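Local coordinates for protein p-nitrophenyl phosphatase (Pho2) (Archaeoglobus fulgidus, PDB 3QGM) that probably acts as a phosphatase of the haloacid dehalogenase superfamily and binds a calcium or magnesium ion, at residues T77-A85 against G100-A108; Y115-G124 against R139-T150. All blocks are in the same frame, centred on the assembly; numbering follows the deposited sequence.

Interaction 1 of 2, residues T77-A85 against G100-A108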
loop_
_atom_site.group_PDB
_atom_site.type_symbol
_atom_site.label_atom_id
_atom_site.label_comp_id
_atom_site.label_asym_id
_atom_site.label_seq_id
_atom_site.Cartn_x
_atom_site.Cartn_y
_atom_site.Cartn_z
ATOM N N THR A 77 -5.639 -12.547 16.117
ATOM C CA THR A 77 -4.959 -11.678 17.069
ATOM C C THR A 77 -4.243 -12.545 18.123
ATOM O O THR A 77 -3.024 -12.420 18.369
ATOM C CB THR A 77 -5.938 -10.743 17.790
ATOM O OG1 THR A 77 -7.005 -11.512 18.354
ATOM C CG2 THR A 77 -6.514 -9.630 16.805
ATOM N N TYR A 78 -4.997 -13.484 18.687
ATOM C CA TYR A 78 -4.399 -14.430 19.682
ATOM C C TYR A 78 -3.325 -15.333 19.033
ATOM O O TYR A 78 -2.259 -15.599 19.635
ATOM C CB TYR A 78 -5.535 -15.250 20.304
ATOM C CG TYR A 78 -5.164 -16.445 21.139
ATOM C CD1 TYR A 78 -4.994 -16.304 22.500
ATOM C CD2 TYR A 78 -5.010 -17.725 20.579
ATOM C CE1 TYR A 78 -4.685 -17.372 23.320
ATOM C CE2 TYR A 78 -4.655 -18.854 21.410
ATOM C CZ TYR A 78 -4.505 -18.632 22.783
ATOM O OH TYR A 78 -4.195 -19.628 23.685
ATOM N N ALA A 79 -3.589 -15.817 17.807
ATOM C CA ALA A 79 -2.702 -16.793 17.212
ATOM C C ALA A 79 -1.376 -16.076 17.028
ATOM O O ALA A 79 -0.305 -16.646 17.284
ATOM C CB ALA A 79 -3.259 -17.360 15.851
ATOM N N THR A 80 -1.447 -14.807 16.617
ATOM C CA THR A 80 -0.251 -14.082 16.236
ATOM C C THR A 80 0.619 -13.824 17.458
ATOM O O THR A 80 1.853 -14.006 17.404
ATOM C CB THR A 80 -0.606 -12.739 15.551
ATOM O OG1 THR A 80 -1.237 -13.010 14.289
ATOM C CG2 THR A 80 0.655 -11.878 15.376
ATOM N N ALA A 81 -0.042 -13.414 18.553
ATOM C CA ALA A 81 0.617 -13.110 19.839
ATOM C C ALA A 81 1.301 -14.349 20.408
ATOM O O ALA A 81 2.484 -14.313 20.736
ATOM C CB ALA A 81 -0.401 -12.512 20.875
ATOM N N ARG A 82 0.592 -15.470 20.448
ATOM C CA ARG A 82 1.185 -16.721 20.945
ATOM C C ARG A 82 2.317 -17.281 20.058
ATOM O O ARG A 82 3.305 -17.797 20.578
ATOM C CB ARG A 82 0.100 -17.788 21.112
ATOM C CG ARG A 82 -0.968 -17.385 22.083
ATOM C CD ARG A 82 -0.536 -17.233 23.522
ATOM N NE ARG A 82 -1.559 -16.459 24.251
ATOM C CZ ARG A 82 -1.735 -16.445 25.572
ATOM N NH1 ARG A 82 -0.974 -17.210 26.387
ATOM N NH2 ARG A 82 -2.716 -15.684 26.083
ATOM N N PHE A 83 2.181 -17.160 18.743
ATOM C CA PHE A 83 3.265 -17.492 17.829
ATOM C C PHE A 83 4.566 -16.730 18.209
ATOM O O PHE A 83 5.639 -17.286 18.280
ATOM C CB PHE A 83 2.840 -17.208 16.362
ATOM C CG PHE A 83 3.910 -17.508 15.364
ATOM C CD1 PHE A 83 3.968 -18.744 14.739
ATOM C CD2 PHE A 83 4.911 -16.583 15.104
ATOM C CE1 PHE A 83 5.030 -19.050 13.845
ATOM C CE2 PHE A 83 5.944 -16.856 14.218
ATOM C CZ PHE A 83 6.017 -18.099 13.599
ATOM N N ILE A 84 4.471 -15.437 18.448
ATOM C CA ILE A 84 5.646 -14.676 18.786
ATOM C C ILE A 84 6.245 -15.083 20.141
ATOM O O ILE A 84 7.464 -15.222 20.290
ATOM C CB ILE A 84 5.332 -13.180 18.732
ATOM C CG1 ILE A 84 4.877 -12.837 17.299
ATOM C CG2 ILE A 84 6.538 -12.383 19.167
ATOM C CD1 ILE A 84 4.464 -11.367 17.013
ATOM N N ALA A 85 5.367 -15.203 21.118
ATOM C CA ALA A 85 5.732 -15.471 22.500
ATOM C C ALA A 85 6.477 -16.811 22.622
ATOM O O ALA A 85 7.452 -16.945 23.403
ATOM C CB ALA A 85 4.470 -15.491 23.323
ATOM N N GLY A 100 -7.540 -4.682 20.299
ATOM C CA GLY A 100 -7.683 -6.098 20.520
ATOM C C GLY A 100 -6.443 -6.887 20.167
ATOM O O GLY A 100 -6.170 -7.918 20.792
ATOM N N LEU A 101 -5.672 -6.425 19.174
ATOM C CA LEU A 101 -4.394 -7.052 18.906
ATOM C C LEU A 101 -3.378 -6.751 20.004
ATOM O O LEU A 101 -2.696 -7.669 20.509
ATOM C CB LEU A 101 -3.858 -6.634 17.565
ATOM C CG LEU A 101 -2.495 -7.183 17.189
ATOM C CD1 LEU A 101 -2.401 -8.724 17.292
ATOM C CD2 LEU A 101 -2.155 -6.706 15.748
ATOM N N ILE A 102 -3.321 -5.483 20.402
ATOM C CA ILE A 102 -2.417 -5.033 21.455
ATOM C C ILE A 102 -2.716 -5.846 22.720
ATOM O O ILE A 102 -1.820 -6.285 23.403
ATOM C CB ILE A 102 -2.632 -3.546 21.739
ATOM C CG1 ILE A 102 -2.206 -2.674 20.518
ATOM C CG2 ILE A 102 -1.903 -3.142 22.997
ATOM C CD1 ILE A 102 -2.546 -1.214 20.670
ATOM N N GLU A 103 -3.999 -5.994 23.023
ATOM C CA GLU A 103 -4.436 -6.785 24.174
ATOM C C GLU A 103 -3.843 -8.187 24.134
ATOM O O GLU A 103 -3.331 -8.653 25.156
ATOM C CB GLU A 103 -5.954 -6.866 24.265
ATOM C CG GLU A 103 -6.456 -7.399 25.597
ATOM C CD GLU A 103 -7.608 -6.625 26.190
ATOM O OE1 GLU A 103 -8.523 -6.176 25.477
ATOM O OE2 GLU A 103 -7.558 -6.445 27.401
ATOM N N GLU A 104 -3.975 -8.879 22.987
ATOM C CA GLU A 104 -3.526 -10.267 22.898
ATOM C C GLU A 104 -2.016 -10.303 22.957
ATOM O O GLU A 104 -1.415 -11.189 23.544
ATOM C CB GLU A 104 -4.035 -10.952 21.620
ATOM C CG GLU A 104 -5.557 -11.188 21.598
ATOM C CD GLU A 104 -6.030 -12.267 22.622
ATOM O OE1 GLU A 104 -5.176 -12.979 23.178
ATOM O OE2 GLU A 104 -7.250 -12.431 22.841
ATOM N N LEU A 105 -1.375 -9.304 22.380
ATOM C CA LEU A 105 0.069 -9.201 22.510
ATOM C C LEU A 105 0.500 -9.108 23.979
ATOM O O LEU A 105 1.414 -9.792 24.390
ATOM C CB LEU A 105 0.606 -8.035 21.712
ATOM C CG LEU A 105 0.595 -8.159 20.183
ATOM C CD1 LEU A 105 0.887 -6.803 19.662
ATOM C CD2 LEU A 105 1.620 -9.225 19.600
ATOM N N ARG A 106 -0.139 -8.231 24.752
ATOM C CA ARG A 106 0.155 -8.098 26.184
ATOM C C ARG A 106 -0.231 -9.340 26.943
ATOM O O ARG A 106 0.528 -9.817 27.784
ATOM C CB ARG A 106 -0.532 -6.885 26.813
ATOM C CG ARG A 106 0.203 -5.604 26.561
ATOM C CD ARG A 106 0.303 -4.657 27.821
ATOM N NE ARG A 106 1.038 -3.417 27.499
ATOM C CZ ARG A 106 0.502 -2.463 26.773
ATOM N NH1 ARG A 106 -0.719 -2.626 26.317
ATOM N NH2 ARG A 106 1.168 -1.353 26.503
ATOM N N LEU A 107 -1.369 -9.911 26.597
ATOM C CA LEU A 107 -1.806 -11.142 27.270
ATOM C C LEU A 107 -0.852 -12.311 27.068
ATOM O O LEU A 107 -0.747 -13.164 27.918
ATOM C CB LEU A 107 -3.210 -11.569 26.838
ATOM C CG LEU A 107 -4.400 -10.756 27.318
ATOM C CD1 LEU A 107 -5.630 -11.149 26.513
ATOM C CD2 LEU A 107 -4.682 -10.972 28.823
ATOM N N ALA A 108 -0.138 -12.338 25.948
ATOM C CA ALA A 108 0.869 -13.376 25.720
ATOM C C ALA A 108 2.211 -13.063 26.367
ATOM O O ALA A 108 3.182 -13.788 26.143
ATOM C CB ALA A 108 1.038 -13.649 24.230
HETATM O O HOH W 1 -2.467 -13.660 23.702
HETATM O O HOH W 2 -5.731 -14.678 25.434
#

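Interaction 2 of 2, residues Y115-G124 against R139-T150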
loop_
_atom_site.group_PDB
_atom_site.type_symbol
_atom_site.label_atom_id
_atom_site.label_comp_id
_atom_site.label_asym_id
_atom_site.label_seq_id
_atom_site.Cartn_x
_atom_site.Cartn_y
_atom_site.Cartn_z
ATOM N N TYR A 115 8.731 1.848 17.771
ATOM C CA TYR A 115 9.113 1.180 16.534
ATOM C C TYR A 115 10.619 0.967 16.416
ATOM O O TYR A 115 11.047 -0.035 15.870
ATOM C CB TYR A 115 8.595 1.962 15.304
ATOM C CG TYR A 115 9.325 3.269 15.010
ATOM C CD1 TYR A 115 8.908 4.488 15.567
ATOM C CD2 TYR A 115 10.451 3.284 14.214
ATOM C CE1 TYR A 115 9.601 5.694 15.284
ATOM C CE2 TYR A 115 11.136 4.464 13.952
ATOM C CZ TYR A 115 10.704 5.654 14.475
ATOM O OH TYR A 115 11.421 6.778 14.188
ATOM N N ASP A 116 11.417 1.871 16.982
ATOM C CA ASP A 116 12.874 1.791 16.926
ATOM C C ASP A 116 13.483 0.900 17.995
ATOM O O ASP A 116 14.675 0.683 17.989
ATOM C CB ASP A 116 13.514 3.213 16.977
ATOM C CG ASP A 116 13.026 4.061 18.199
ATOM O OD1 ASP A 116 12.217 3.546 18.992
ATOM O OD2 ASP A 116 13.441 5.236 18.356
ATOM N N GLU A 117 12.679 0.395 18.926
ATOM C CA GLU A 117 13.183 -0.533 19.943
ATOM C C GLU A 117 12.704 -1.943 19.666
ATOM O O GLU A 117 13.239 -2.879 20.221
ATOM C CB GLU A 117 12.670 -0.129 21.340
ATOM C CG GLU A 117 13.198 1.228 21.844
ATOM C CD GLU A 117 12.358 1.856 22.990
ATOM O OE1 GLU A 117 11.170 1.474 23.235
ATOM O OE2 GLU A 117 12.905 2.777 23.636
ATOM N N ALA A 118 11.681 -2.088 18.817
ATOM C CA ALA A 118 11.053 -3.389 18.593
ATOM C C ALA A 118 12.001 -4.436 18.041
ATOM O O ALA A 118 12.823 -4.115 17.195
ATOM C CB ALA A 118 9.864 -3.232 17.628
ATOM N N GLU A 119 11.854 -5.682 18.487
ATOM C CA GLU A 119 12.412 -6.835 17.791
ATOM C C GLU A 119 11.430 -7.425 16.770
ATOM O O GLU A 119 11.842 -8.146 15.882
ATOM C CB GLU A 119 12.775 -7.962 18.755
ATOM C CG GLU A 119 13.187 -7.518 20.146
ATOM C CD GLU A 119 13.131 -8.691 21.123
ATOM O OE1 GLU A 119 13.535 -9.799 20.675
ATOM O OE2 GLU A 119 12.665 -8.516 22.279
ATOM N N TYR A 120 10.131 -7.170 16.940
ATOM C CA TYR A 120 9.122 -7.652 16.005
ATOM C C TYR A 120 8.251 -6.497 15.530
ATOM O O TYR A 120 7.811 -5.652 16.342
ATOM C CB TYR A 120 8.209 -8.695 16.652
ATOM C CG TYR A 120 8.794 -10.094 16.846
ATOM C CD1 TYR A 120 9.735 -10.349 17.843
ATOM C CD2 TYR A 120 8.399 -11.165 16.014
ATOM C CE1 TYR A 120 10.286 -11.639 18.000
ATOM C CE2 TYR A 120 8.955 -12.453 16.167
ATOM C CZ TYR A 120 9.880 -12.668 17.173
ATOM O OH TYR A 120 10.377 -13.916 17.351
ATOM N N LEU A 121 7.982 -6.500 14.225
ATOM C CA LEU A 121 6.947 -5.703 13.636
ATOM C C LEU A 121 5.718 -6.583 13.449
ATOM O O LEU A 121 5.788 -7.601 12.785
ATOM C CB LEU A 121 7.443 -5.122 12.269
ATOM C CG LEU A 121 6.407 -4.459 11.346
ATOM C CD1 LEU A 121 5.690 -3.277 12.073
ATOM C CD2 LEU A 121 7.087 -4.043 9.935
ATOM N N VAL A 122 4.592 -6.170 14.020
ATOM C CA VAL A 122 3.342 -6.898 13.982
ATOM C C VAL A 122 2.295 -6.050 13.243
ATOM O O VAL A 122 1.921 -4.973 13.676
ATOM C CB VAL A 122 2.875 -7.255 15.416
ATOM C CG1 VAL A 122 1.648 -8.133 15.403
ATOM C CG2 VAL A 122 4.019 -7.952 16.159
ATOM N N VAL A 123 1.909 -6.507 12.064
ATOM C CA VAL A 123 1.052 -5.723 11.209
ATOM C C VAL A 123 -0.332 -6.301 11.341
ATOM O O VAL A 123 -0.532 -7.460 11.109
ATOM C CB VAL A 123 1.555 -5.791 9.749
ATOM C CG1 VAL A 123 0.437 -5.454 8.804
ATOM C CG2 VAL A 123 2.774 -4.852 9.547
ATOM N N GLY A 124 -1.268 -5.502 11.805
ATOM C CA GLY A 124 -2.681 -5.828 11.789
ATOM C C GLY A 124 -3.427 -4.576 11.293
ATOM O O GLY A 124 -2.906 -3.456 11.379
ATOM N N ARG A 139 9.688 2.485 8.913
ATOM C CA ARG A 139 11.023 2.498 9.520
ATOM C C ARG A 139 11.355 1.154 10.166
ATOM O O ARG A 139 12.469 0.670 10.031
ATOM C CB ARG A 139 11.141 3.665 10.486
ATOM C CG ARG A 139 11.055 4.998 9.723
ATOM C CD ARG A 139 11.115 6.185 10.660
ATOM N NE ARG A 139 11.026 7.428 9.961
ATOM C CZ ARG A 139 10.929 8.619 10.543
ATOM N NH1 ARG A 139 10.921 8.724 11.873
ATOM N NH2 ARG A 139 10.864 9.708 9.779
ATOM N N ALA A 140 10.392 0.538 10.835
ATOM C CA ALA A 140 10.591 -0.814 11.403
ATOM C C ALA A 140 10.937 -1.867 10.345
ATOM O O ALA A 140 11.823 -2.750 10.506
ATOM C CB ALA A 140 9.330 -1.229 12.179
ATOM N N CYS A 141 10.247 -1.766 9.228
ATOM C CA CYS A 141 10.413 -2.726 8.173
ATOM C C CYS A 141 11.835 -2.574 7.533
ATOM O O CYS A 141 12.539 -3.551 7.336
ATOM C CB CYS A 141 9.275 -2.484 7.192
ATOM S SG CYS A 141 9.061 -3.724 6.014
ATOM N N LEU A 142 12.260 -1.331 7.316
ATOM C CA LEU A 142 13.590 -0.994 6.804
ATOM C C LEU A 142 14.729 -1.345 7.796
ATOM O O LEU A 142 15.820 -1.625 7.357
ATOM C CB LEU A 142 13.709 0.498 6.465
ATOM C CG LEU A 142 13.016 1.048 5.203
ATOM C CD1 LEU A 142 13.029 2.547 5.301
ATOM C CD2 LEU A 142 13.709 0.578 3.921
ATOM N N ARG A 143 14.466 -1.326 9.104
ATOM C CA ARG A 143 15.460 -1.835 10.066
ATOM C C ARG A 143 15.691 -3.330 9.914
ATOM O O ARG A 143 16.683 -3.846 10.360
ATOM C CB ARG A 143 15.050 -1.572 11.509
ATOM C CG ARG A 143 15.272 -0.177 11.994
ATOM C CD ARG A 143 14.711 -0.099 13.409
ATOM N NE ARG A 143 15.418 -1.048 14.239
ATOM C CZ ARG A 143 14.906 -1.710 15.263
ATOM N NH1 ARG A 143 13.625 -1.563 15.651
ATOM N NH2 ARG A 143 15.702 -2.530 15.896
ATOM N N GLY A 144 14.745 -4.031 9.323
ATOM C CA GLY A 144 14.942 -5.440 8.991
ATOM C C GLY A 144 14.552 -6.396 10.093
ATOM O O GLY A 144 14.832 -7.591 10.009
ATOM N N ILE A 145 13.832 -5.883 11.088
ATOM C CA ILE A 145 13.298 -6.730 12.148
ATOM C C ILE A 145 12.262 -7.718 11.629
ATOM O O ILE A 145 11.690 -7.569 10.562
ATOM C CB ILE A 145 12.785 -5.890 13.359
ATOM C CG1 ILE A 145 11.513 -5.089 13.036
ATOM C CG2 ILE A 145 13.904 -4.901 13.820
ATOM C CD1 ILE A 145 10.935 -4.298 14.248
ATOM N N ARG A 146 12.087 -8.780 12.385
ATOM C CA ARG A 146 11.206 -9.865 12.031
ATOM C C ARG A 146 9.791 -9.298 11.919
ATOM O O ARG A 146 9.366 -8.521 12.746
ATOM C CB ARG A 146 11.289 -10.940 13.129
ATOM C CG ARG A 146 10.382 -12.141 12.942
ATOM C CD ARG A 146 11.173 -13.408 13.397
ATOM N NE ARG A 146 10.399 -14.636 13.328
ATOM C CZ ARG A 146 10.314 -15.413 12.244
ATOM N NH1 ARG A 146 10.953 -15.104 11.119
ATOM N NH2 ARG A 146 9.576 -16.523 12.296
ATOM N N TYR A 147 9.063 -9.747 10.917
ATOM C CA TYR A 147 7.881 -9.073 10.458
ATOM C C TYR A 147 6.761 -10.104 10.352
ATOM O O TYR A 147 6.790 -11.002 9.520
ATOM C CB TYR A 147 8.245 -8.360 9.137
ATOM C CG TYR A 147 7.127 -7.808 8.280
ATOM C CD1 TYR A 147 5.834 -7.622 8.767
ATOM C CD2 TYR A 147 7.400 -7.431 6.978
ATOM C CE1 TYR A 147 4.823 -7.112 7.947
ATOM C CE2 TYR A 147 6.403 -6.928 6.141
ATOM C CZ TYR A 147 5.122 -6.757 6.628
ATOM O OH TYR A 147 4.160 -6.288 5.768
ATOM N N ILE A 148 5.780 -9.967 11.238
ATOM C CA ILE A 148 4.640 -10.837 11.265
ATOM C C ILE A 148 3.358 -10.084 10.905
ATOM O O ILE A 148 3.114 -8.964 11.377
ATOM C CB ILE A 148 4.426 -11.427 12.675
ATOM C CG1 ILE A 148 5.775 -11.821 13.281
ATOM C CG2 ILE A 148 3.497 -12.646 12.554
ATOM C CD1 ILE A 148 6.370 -13.046 12.652
ATOM N N ALA A 149 2.515 -10.714 10.130
ATOM C CA ALA A 149 1.190 -10.153 9.854
ATOM C C ALA A 149 0.111 -11.102 10.396
ATOM O O ALA A 149 0.227 -12.318 10.324
ATOM C CB ALA A 149 0.998 -9.894 8.365
ATOM N N THR A 150 -0.933 -10.511 10.950
ATOM C CA THR A 150 -2.037 -11.241 11.520
ATOM C C THR A 150 -2.790 -12.044 10.473
ATOM O O THR A 150 -3.170 -13.208 10.689
ATOM C CB THR A 150 -3.003 -10.244 12.228
ATOM O OG1 THR A 150 -3.367 -9.186 11.317
ATOM C CG2 THR A 150 -2.344 -9.609 13.471
HETATM O O HOH W 3 15.966 -4.285 17.743
HETATM O O HOH W 4 14.034 -9.131 14.445
#

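Interaction 1 of 2, residues T77-A85 against G100-A108
Glu104 OE1 meets the edge of the Tyr78 ring, lying near the ring plane 3.4 Å from CD1, and is gripped by two bridging waters. Water 1 donates to this oxygen (2.8 Å) and also to Glu104 O, while weakly accepting from Arg82 NE; water 2 donates to OE1 and takes a weak bond from Arg82 NH2. The two waters bridge the groups, whose Arg82 NH2 and Glu104 OE1 are 4.7 Å apart; any attraction between the charges is probably relayed partly through them. OE2, the other carboxylate oxygen, accepts from Arg54 N, which helps fix the rotation of the group; the carboxylate stands almost perpendicular to the Tyr78 ring (86°). Arg82 CG, anti to the carbonyl carbon (chi1 -60°), lies over the centre of the Tyr78 ring, and the bend at chi2 brings the guanidinium back between Tyr78 OH on one face and Ala108 CA on the other. Beneath this polar layer the helices touch through small residues. Ala81 CB presses on Glu104 O at 3.1 Å, a tight fit, and meets Ala108 CB at 3.8 Å. Ala85 CB also packs on Ala108 CB, just past the end of helix 99-107. Thr77 CG2 lies against Leu101 CA, while Thr77 OG1 is hydrogen-bonded to Arg52 O. The segment axes approach to 8.2 Å at a crossing angle of -34°. In this alpha/beta domain, probably a C2-type HAD cap as in UmpH-like relatives, helix 99-107 sets Leu101 and Leu105 on strand 92-95, and helix 76-87 sets Thr80 and Ile84 on strands 120-123 and 146-149.

Interaction 2 of 2, residues Y115-G124 against R139-T150
Leu121 N donates to Arg146 O (2.9 Å) and Leu121 O accepts from Ile148 N, joining strands 120-123 and 146-149 as parallel neighbours in a beta-alpha-beta unit whose connection is helix 131-143. The Leu121 side chain packs under that helix. Its CB lies near Arg146 O and Ile145 CD1; CG, anti to the backbone N (chi1 169°), approaches Tyr147 CD1; CD1 reaches Ala140 CB. CD2 touches Cys141 CB at 3.8 Å and sits over the Tyr147 face, 4.2 Å from the ring centroid and 19° off its normal, a CH-pi contact. Beyond it Val123 CG2 comes obliquely to Tyr147 CE1 at 3.4 Å. On the opposite face of the sheet Tyr120 lies alongside Arg146, CE2 3.5 Å from CG, and both polar ends turn to Glu87. Tyr115 CE2 touches Arg139 CB and CD, ring and guanidinium planes 55° apart, and its OH takes a bond from NH1 (3.1 Å) in the guanidinium plane. An alanine here would remove ring and hydroxyl, and would probably leave Arg139 NH1 without this mate and its aliphatic chain uncovered. Arg139 NH2 and NE bond Asp160 and Pro162 of the second subunit. Arg143 NH1 reaches back to the backbone of 115-118: it donates weakly to Tyr115 O and, at 3.1 Å, to a lone pair of Ala118 O in the carbonyl plane.

The two interactions build one layered alpha/beta domain from different sides. Interaction 1 pairs two helices on one face of the parallel sheet, whereas interaction 2 joins the middle strand 120-123 to its neighbour 146-149 and to the crossover helix on the other face. They meet where Ile84 CD1 packs on Val122 CG2 (3.5 Å) and Leu101 CD2 on Thr150 CG2. Interaction 2 is the more buried, dominated by straight backbone bonds and apolar packing of Leu121 under the crossover helix; its arginine fringe reaches the surface and, through Arg139, the second subunit. Interaction 1 is partly buried, knit by alanine packing and a glutamate and an arginine bridged by water. Both lie away from the metal site.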